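Local coordinates for replication initiator A family protein (Staphylococcus aureus CA-347, PDB 4PT7), which probably initiates replication of staphylococcal multiresistance plasmids by binding and assembling on the replication origin, at residues A39-N53 with I62-L75. Numbering follows the deposited sequence.
Sequences AYAILRDRLNLSIKN and IYFVYSNEKLMEIL
Ile42 and Ile74 meet CG2 to CG2 at 3.8 Å, their side chains running antiparallel alongside one another, in a winged-helix core, the DNA-binding fold expected of the RepA N-terminal family; helices 39-52 and 68-74 cross at 110°. The tight part is apolar. Leu75 CD2 rests on Ala39 and Ile42. Leu43 reaches Leu71 at about a right angle and also lays CB against Phe64 CE1. Phe64 CZ points to Leu43 O, near the ring plane. Helix 79-91 packs on this core, Ile85 against Ala39 and Leu82 against Leu71.

Toward the C-terminal end of helix 39-52 the contact opens to solvent. Ile62 spreads its branches, CG2 against Leu47 CD2 (3.7 Å) and Ser50 CB, CD1 against Ile51 CD1, where Ile51 is exposed. Beside it Ser50 OG donates to Tyr63 O, 2.9 Å, from above the carbonyl plane.

The polar side is built around Arg46, whose chain bends at chi2 (-87°) and brings the guanidinium between Ile74 CD1 on one face and Leu49 CD1 on the other. Asp129 of the second subunit forms salt bridges with both Arg46 and Lys70, which probably offsets the closeness of these two positive charges. Tyr66 stands nearly upright to the guanidinium, the planes 76° apart, with Ile74 CD1 over its ring centre. A water joins its hydroxyl to Asn53 ND2, while Asn53 OD1 accepts a hydrogen bond from Glu131 N of the second subunit. Arg46 NH1 donates to Tyr66 OH in the guanidinium plane at 2.8 Å.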
# COMPACT_ATOMS: atom_id res chain seq x y z
N ALA B 39 -9.75 7.51 0.37
CA ALA B 39 -9.83 7.26 1.80
C ALA B 39 -10.95 8.11 2.40
O ALA B 39 -11.72 7.63 3.23
CB ALA B 39 -8.50 7.61 2.47
N TYR B 40 -11.03 9.37 1.99
CA TYR B 40 -12.06 10.27 2.50
C TYR B 40 -13.43 9.66 2.23
O TYR B 40 -14.29 9.62 3.11
CB TYR B 40 -11.96 11.64 1.82
CG TYR B 40 -13.03 12.62 2.26
CD1 TYR B 40 -12.81 13.51 3.32
CD2 TYR B 40 -14.29 12.62 1.64
CE1 TYR B 40 -13.82 14.37 3.75
CE2 TYR B 40 -15.30 13.48 2.07
CZ TYR B 40 -15.06 14.35 3.12
OH TYR B 40 -16.07 15.16 3.56
N ALA B 41 -13.62 9.18 1.00
CA ALA B 41 -14.90 8.59 0.62
C ALA B 41 -15.23 7.34 1.42
O ALA B 41 -16.38 7.09 1.76
CB ALA B 41 -14.91 8.30 -0.88
N ILE B 42 -14.21 6.54 1.74
CA ILE B 42 -14.43 5.33 2.52
C ILE B 42 -14.80 5.70 3.95
O ILE B 42 -15.71 5.10 4.53
CB ILE B 42 -13.18 4.42 2.51
CG1 ILE B 42 -12.91 3.94 1.08
CG2 ILE B 42 -13.39 3.24 3.45
CD1 ILE B 42 -11.77 2.95 0.96
N LEU B 43 -14.11 6.68 4.53
CA LEU B 43 -14.45 7.07 5.90
C LEU B 43 -15.85 7.69 5.95
O LEU B 43 -16.56 7.55 6.95
CB LEU B 43 -13.42 8.06 6.45
CG LEU B 43 -12.02 7.50 6.70
CD1 LEU B 43 -11.09 8.60 7.20
CD2 LEU B 43 -12.09 6.38 7.73
N ARG B 44 -16.26 8.34 4.86
CA ARG B 44 -17.57 8.97 4.77
C ARG B 44 -18.64 7.89 4.90
O ARG B 44 -19.63 8.05 5.61
CB ARG B 44 -17.72 9.70 3.44
CG ARG B 44 -19.11 10.25 3.18
CD ARG B 44 -19.21 10.92 1.83
NE ARG B 44 -19.76 12.26 2.01
CZ ARG B 44 -21.06 12.53 2.08
NH1 ARG B 44 -21.44 13.78 2.28
NH2 ARG B 44 -21.95 11.57 1.90
N ASP B 45 -18.42 6.79 4.19
CA ASP B 45 -19.34 5.66 4.21
C ASP B 45 -19.36 5.06 5.63
O ASP B 45 -20.36 4.52 6.06
CB ASP B 45 -18.89 4.61 3.20
CG ASP B 45 -19.78 3.39 3.19
OD1 ASP B 45 -20.89 3.45 2.63
OD2 ASP B 45 -19.36 2.35 3.75
N ARG B 46 -18.24 5.17 6.34
CA ARG B 46 -18.15 4.61 7.69
C ARG B 46 -18.99 5.36 8.73
O ARG B 46 -19.30 4.81 9.78
CB ARG B 46 -16.69 4.56 8.16
CG ARG B 46 -15.97 3.31 7.76
CD ARG B 46 -16.15 2.20 8.78
NE ARG B 46 -15.83 0.91 8.17
CZ ARG B 46 -15.69 -0.22 8.84
NH1 ARG B 46 -15.82 -0.25 10.16
NH2 ARG B 46 -15.40 -1.34 8.18
N LEU B 47 -19.34 6.61 8.44
CA LEU B 47 -20.14 7.42 9.35
C LEU B 47 -21.39 6.67 9.79
O LEU B 47 -21.89 6.87 10.90
CB LEU B 47 -20.54 8.73 8.67
CG LEU B 47 -19.40 9.71 8.38
CD1 LEU B 47 -19.90 10.89 7.53
CD2 LEU B 47 -18.84 10.18 9.69
N ASN B 48 -21.90 5.81 8.91
CA ASN B 48 -23.08 5.02 9.20
C ASN B 48 -22.82 4.11 10.39
O ASN B 48 -23.67 3.93 11.26
CB ASN B 48 -23.46 4.17 7.98
CG ASN B 48 -24.60 3.21 8.27
OD1 ASN B 48 -24.58 2.05 7.85
ND2 ASN B 48 -25.61 3.69 9.00
N LEU B 49 -21.63 3.52 10.41
CA LEU B 49 -21.24 2.63 11.49
C LEU B 49 -20.95 3.40 12.77
O LEU B 49 -21.24 2.90 13.86
CB LEU B 49 -20.02 1.80 11.08
CG LEU B 49 -20.26 0.85 9.91
CD1 LEU B 49 -19.00 0.05 9.62
CD2 LEU B 49 -21.42 -0.08 10.23
N SER B 50 -20.40 4.61 12.66
CA SER B 50 -20.14 5.39 13.87
C SER B 50 -21.43 5.61 14.63
O SER B 50 -21.47 5.52 15.85
CB SER B 50 -19.51 6.74 13.55
OG SER B 50 -18.18 6.60 13.08
N ILE B 51 -22.50 5.91 13.89
CA ILE B 51 -23.79 6.14 14.52
C ILE B 51 -24.23 4.89 15.29
O ILE B 51 -24.62 4.98 16.45
CB ILE B 51 -24.85 6.50 13.46
CG1 ILE B 51 -24.54 7.88 12.89
CG2 ILE B 51 -26.25 6.48 14.08
CD1 ILE B 51 -25.37 8.25 11.69
N LYS B 52 -24.14 3.74 14.64
CA LYS B 52 -24.52 2.49 15.29
C LYS B 52 -23.66 2.20 16.52
O LYS B 52 -24.13 1.57 17.47
CB LYS B 52 -24.42 1.33 14.30
CG LYS B 52 -25.47 1.38 13.20
CD LYS B 52 -25.28 0.24 12.21
CE LYS B 52 -26.35 0.28 11.13
NZ LYS B 52 -26.12 -0.77 10.10
N ASN B 53 -22.42 2.67 16.51
CA ASN B 53 -21.52 2.46 17.64
C ASN B 53 -21.72 3.56 18.68
O ASN B 53 -20.95 3.65 19.63
CB ASN B 53 -20.05 2.47 17.19
CG ASN B 53 -19.74 1.34 16.23
OD1 ASN B 53 -20.33 0.27 16.30
ND2 ASN B 53 -18.78 1.58 15.34
N ILE B 62 -20.53 13.44 14.55
CA ILE B 62 -20.13 12.05 14.37
C ILE B 62 -18.61 11.92 14.29
O ILE B 62 -17.96 12.66 13.55
CB ILE B 62 -20.76 11.46 13.08
CG1 ILE B 62 -22.27 11.71 13.08
CG2 ILE B 62 -20.50 9.96 13.02
CD1 ILE B 62 -22.95 11.43 11.75
N TYR B 63 -18.05 10.98 15.04
CA TYR B 63 -16.60 10.79 15.06
C TYR B 63 -16.19 9.33 14.99
O TYR B 63 -17.03 8.42 15.00
CB TYR B 63 -16.02 11.45 16.32
CG TYR B 63 -16.55 10.86 17.62
CD1 TYR B 63 -16.05 9.66 18.13
CD2 TYR B 63 -17.58 11.49 18.32
CE1 TYR B 63 -16.56 9.10 19.30
CE2 TYR B 63 -18.10 10.93 19.50
CZ TYR B 63 -17.58 9.74 19.98
OH TYR B 63 -18.09 9.18 21.13
N PHE B 64 -14.88 9.10 14.91
CA PHE B 64 -14.32 7.75 14.84
C PHE B 64 -13.42 7.50 16.04
O PHE B 64 -12.72 8.41 16.51
CB PHE B 64 -13.50 7.55 13.57
CG PHE B 64 -14.30 7.65 12.31
CD1 PHE B 64 -14.03 8.65 11.38
CD2 PHE B 64 -15.31 6.73 12.05
CE1 PHE B 64 -14.77 8.74 10.20
CE2 PHE B 64 -16.05 6.81 10.86
CZ PHE B 64 -15.77 7.81 9.94
N VAL B 65 -13.43 6.26 16.52
CA VAL B 65 -12.61 5.84 17.65
C VAL B 65 -11.87 4.58 17.22
O VAL B 65 -11.71 3.65 18.00
CB VAL B 65 -13.47 5.48 18.89
CG1 VAL B 65 -12.60 5.43 20.12
CG2 VAL B 65 -14.59 6.48 19.06
N TYR B 66 -11.45 4.55 15.97
CA TYR B 66 -10.75 3.38 15.44
C TYR B 66 -9.25 3.43 15.72
O TYR B 66 -8.62 4.49 15.67
CB TYR B 66 -10.99 3.28 13.93
CG TYR B 66 -12.39 2.86 13.52
CD1 TYR B 66 -13.14 3.64 12.64
CD2 TYR B 66 -12.93 1.65 13.95
CE1 TYR B 66 -14.39 3.23 12.20
CE2 TYR B 66 -14.19 1.23 13.51
CZ TYR B 66 -14.91 2.02 12.63
OH TYR B 66 -16.14 1.61 12.17
N SER B 67 -8.68 2.27 16.04
CA SER B 67 -7.25 2.19 16.30
C SER B 67 -6.54 2.22 14.96
O SER B 67 -7.17 2.03 13.91
CB SER B 67 -6.89 0.90 17.05
OG SER B 67 -7.25 -0.25 16.30
N ASN B 68 -5.23 2.45 14.98
CA ASN B 68 -4.44 2.50 13.76
C ASN B 68 -4.52 1.18 13.00
O ASN B 68 -4.49 1.16 11.78
CB ASN B 68 -2.99 2.83 14.11
CG ASN B 68 -2.80 4.30 14.45
OD1 ASN B 68 -1.79 4.68 15.05
ND2 ASN B 68 -3.75 5.13 14.05
N GLU B 69 -4.62 0.07 13.74
CA GLU B 69 -4.70 -1.24 13.11
C GLU B 69 -6.02 -1.36 12.35
O GLU B 69 -6.08 -1.92 11.26
CB GLU B 69 -4.66 -2.37 14.17
CG GLU B 69 -3.30 -2.60 14.86
CD GLU B 69 -3.03 -1.70 16.06
OE1 GLU B 69 -1.99 -1.91 16.71
OE2 GLU B 69 -3.84 -0.80 16.37
N LYS B 70 -7.09 -0.84 12.95
CA LYS B 70 -8.42 -0.89 12.35
C LYS B 70 -8.51 -0.03 11.10
O LYS B 70 -8.98 -0.48 10.06
CB LYS B 70 -9.48 -0.42 13.35
CG LYS B 70 -10.59 -1.43 13.59
CD LYS B 70 -11.23 -1.91 12.30
CE LYS B 70 -12.34 -2.91 12.59
NZ LYS B 70 -12.92 -3.52 11.37
N LEU B 71 -8.05 1.21 11.20
CA LEU B 71 -8.05 2.13 10.06
C LEU B 71 -7.28 1.51 8.89
O LEU B 71 -7.76 1.54 7.75
CB LEU B 71 -7.43 3.48 10.46
CG LEU B 71 -8.27 4.34 11.41
CD1 LEU B 71 -7.44 5.50 11.96
CD2 LEU B 71 -9.50 4.85 10.66
N MET B 72 -6.11 0.94 9.17
CA MET B 72 -5.30 0.31 8.12
C MET B 72 -6.11 -0.77 7.41
O MET B 72 -6.04 -0.92 6.20
CB MET B 72 -4.02 -0.29 8.73
CG MET B 72 -2.91 0.73 8.93
SD MET B 72 -1.46 0.06 9.80
CE MET B 72 -1.19 -1.47 8.90
N GLU B 73 -6.90 -1.51 8.18
CA GLU B 73 -7.74 -2.56 7.62
C GLU B 73 -8.87 -1.93 6.80
O GLU B 73 -9.20 -2.42 5.71
CB GLU B 73 -8.34 -3.41 8.73
CG GLU B 73 -9.16 -4.56 8.21
CD GLU B 73 -10.29 -4.94 9.15
OE1 GLU B 73 -11.32 -4.23 9.15
OE2 GLU B 73 -10.13 -5.93 9.89
N ILE B 74 -9.48 -0.87 7.33
CA ILE B 74 -10.58 -0.20 6.64
C ILE B 74 -10.15 0.44 5.31
O ILE B 74 -10.86 0.34 4.32
CB ILE B 74 -11.23 0.89 7.54
CG1 ILE B 74 -11.94 0.25 8.73
CG2 ILE B 74 -12.23 1.71 6.73
CD1 ILE B 74 -12.44 1.25 9.76
N LEU B 75 -8.99 1.08 5.32
CA LEU B 75 -8.44 1.75 4.15
C LEU B 75 -7.50 0.83 3.38
O LEU B 75 -6.92 1.23 2.36
CB LEU B 75 -7.68 3.02 4.58
CG LEU B 75 -8.46 3.99 5.47
CD1 LEU B 75 -7.59 5.19 5.87
CD2 LEU B 75 -9.69 4.45 4.71
O HOH W 1 -17.18 -0.35 13.86